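PDB 2NVA: arginine decarboxylase, A207R protein from Paramecium bursaria Chlorella virus 1, which probably decarboxylates arginine to agmatine with the help of pyridoxal 5'-phosphate, as an arginine-specific member of the ornithine decarboxylase-like family. Local coordinates for residues A197-E200 with A201-V204. Residues are numbered along the deposited sequence; the frame is centred on the assembly and turned at random.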
ATOM      1  N   ALA A 197      15.769 -29.222 -15.960  1.00 13.12           N
ATOM      2  CA  ALA A 197      14.373 -29.555 -15.654  1.00 13.29           C
ATOM      3  C   ALA A 197      13.603 -30.034 -16.898  1.00 13.28           C
ATOM      4  O   ALA A 197      12.778 -30.949 -16.825  1.00 13.08           O
ATOM      5  CB  ALA A 197      13.674 -28.354 -15.007  1.00 12.89           C
ATOM      6  N   PHE A 198      13.880 -29.399 -18.031  1.00 13.56           N
ATOM      7  CA  PHE A 198      13.312 -29.770 -19.324  1.00 13.97           C
ATOM      8  C   PHE A 198      13.620 -31.244 -19.605  1.00 13.92           C
ATOM      9  O   PHE A 198      12.731 -32.016 -20.016  1.00 14.12           O
ATOM     10  CB  PHE A 198      13.974 -28.893 -20.383  1.00 14.79           C
ATOM     11  CG  PHE A 198      13.145 -28.632 -21.598  1.00 14.74           C
ATOM     12  CD1 PHE A 198      12.244 -27.566 -21.624  1.00 16.73           C
ATOM     13  CD2 PHE A 198      13.328 -29.406 -22.747  1.00 17.26           C
ATOM     14  CE1 PHE A 198      11.505 -27.292 -22.758  1.00 14.97           C
ATOM     15  CE2 PHE A 198      12.588 -29.140 -23.903  1.00 17.07           C
ATOM     16  CZ  PHE A 198      11.674 -28.060 -23.893  1.00 15.72           C
ATOM     17  N   ASN A 199      14.875 -31.629 -19.356  1.00 13.67           N
ATOM     18  CA  ASN A 199      15.340 -32.998 -19.559  1.00 14.31           C
ATOM     19  C   ASN A 199      14.710 -34.018 -18.604  1.00 13.90           C
ATOM     20  O   ASN A 199      14.520 -35.178 -18.986  1.00 14.13           O
ATOM     21  CB  ASN A 199      16.878 -33.076 -19.533  1.00 14.65           C
ATOM     22  CG  ASN A 199      17.528 -32.394 -20.745  1.00 15.26           C
ATOM     23  OD1 ASN A 199      16.883 -32.160 -21.783  1.00 16.55           O
ATOM     24  ND2 ASN A 199      18.801 -32.070 -20.613  1.00 16.24           N
ATOM     25  N   GLU A 200      14.393 -33.591 -17.380  1.00 13.87           N
ATOM     26  CA  GLU A 200      13.656 -34.423 -16.431  1.00 14.16           C
ATOM     27  C   GLU A 200      12.224 -34.654 -16.908  1.00 14.07           C
ATOM     28  O   GLU A 200      11.706 -35.769 -16.803  1.00 13.58           O
ATOM     29  CB  GLU A 200      13.611 -33.780 -15.047  1.00 14.07           C
ATOM     30  CG  GLU A 200      14.921 -33.812 -14.313  1.00 16.25           C
ATOM     31  CD  GLU A 200      15.170 -35.120 -13.579  1.00 18.31           C
ATOM     32  OE1 GLU A 200      15.948 -35.077 -12.595  1.00 19.29           O
ATOM     33  OE2 GLU A 200      14.613 -36.180 -13.953  1.00 17.31           O
ATOM     34  N   ALA A 201      11.608 -33.600 -17.449  1.00 13.23           N
ATOM     35  CA  ALA A 201      10.245 -33.682 -17.970  1.00 12.89           C
ATOM     36  C   ALA A 201      10.151 -34.664 -19.137  1.00 13.28           C
ATOM     37  O   ALA A 201       9.212 -35.467 -19.209  1.00 12.86           O
ATOM     38  CB  ALA A 201       9.720 -32.289 -18.375  1.00 12.77           C
ATOM     39  N   ILE A 202      11.131 -34.606 -20.037  1.00 13.39           N
ATOM     40  CA  ILE A 202      11.205 -35.555 -21.152  1.00 13.76           C
ATOM     41  C   ILE A 202      11.364 -36.990 -20.607  1.00 13.89           C
ATOM     42  O   ILE A 202      10.707 -37.927 -21.090  1.00 13.64           O
ATOM     43  CB  ILE A 202      12.336 -35.176 -22.145  1.00 13.35           C
ATOM     44  CG1 ILE A 202      11.964 -33.889 -22.889  1.00 14.50           C
ATOM     45  CG2 ILE A 202      12.602 -36.311 -23.159  1.00 15.38           C
ATOM     46  CD1 ILE A 202      13.130 -33.192 -23.562  1.00 15.87           C
ATOM     47  N   SER A 203      12.217 -37.141 -19.592  1.00 13.80           N
ATOM     48  CA  SER A 203      12.481 -38.429 -18.959  1.00 14.33           C
ATOM     49  C   SER A 203      11.212 -39.056 -18.364  1.00 14.36           C
ATOM     50  O   SER A 203      11.000 -40.264 -18.459  1.00 13.84           O
ATOM     51  CB  SER A 203      13.572 -38.293 -17.887  1.00 14.38           C
ATOM     52  OG  SER A 203      13.853 -39.564 -17.307  1.00 15.82           O
ATOM     53  N   VAL A 204      10.377 -38.213 -17.766  1.00 14.13           N
ATOM     54  CA  VAL A 204       9.105 -38.616 -17.166  1.00 14.25           C
ATOM     55  C   VAL A 204       8.068 -39.001 -18.236  1.00 14.40           C
ATOM     56  O   VAL A 204       7.192 -39.838 -17.984  1.00 14.73           O
ATOM     57  CB  VAL A 204       8.597 -37.496 -16.194  1.00 14.26           C
ATOM     58  CG1 VAL A 204       7.137 -37.672 -15.809  1.00 14.32           C
ATOM     59  CG2 VAL A 204       9.473 -37.450 -14.953  1.00 13.87           C
TER
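Phe-198 and Ile-202, one helical turn apart, make the apolar side-chain contact of this stretch: the delta methyl of Ile-202 reaches the ring obliquely, and Ile-202 CD1 lies 3.9 Å from Phe-198 CD2. The isoleucine places CG1 beside its own N and extends it, chi2 162°, back along the helix. The two side chains meet at a slant. The same CG1 of Ile-202 rests 3.5 Å from Phe-198 O. Beyond this pair, Phe-242 meets the phenylalanine ring edge-to-face, and Pro-208 touches both partners, so the contact continues into the loop that follows the helix.

The backbone supplies the regular i to i+4 bonds of an alpha helix. Ala-201 N donates to Ala-197 O over 3.0 Å, and Ile-202 N to Phe-198 O in like manner. Ser-203 N donates to Asn-199 O over 3.1 Å, whereas Val-204 N closes the series at 2.9 Å from Glu-200 O. Against that last carbonyl also lie Ser-203 CB and the CG2 methyl of Val-204, the latter 3.4 Å from Glu-200 O.

Polar ends are tied to a neighbouring helix. Glu-200, its chain bent at chi2 (-84°), forms a salt bridge through OE2 with Arg-157 NH1, and the same nitrogen is hydrogen-bonded to Ser-203 OG. One guanidinium thus joins two residues of successive turns to helix 156-165, where Val-204 also packs on Arg-157, Glu-161 and Lys-164.

Phe-198 and Ile-202 exemplify the i to i+4 side-chain contact of helices. This last part of helix 184-204 buries Ala-197, Phe-198 and Ala-201 and leaves Asn-199, Ile-202 and Ser-203 exposed; the helix links parallel strands 170-174 and 210-212 in a beta-alpha-beta crossover of the TIM barrel, away from the cofactor site.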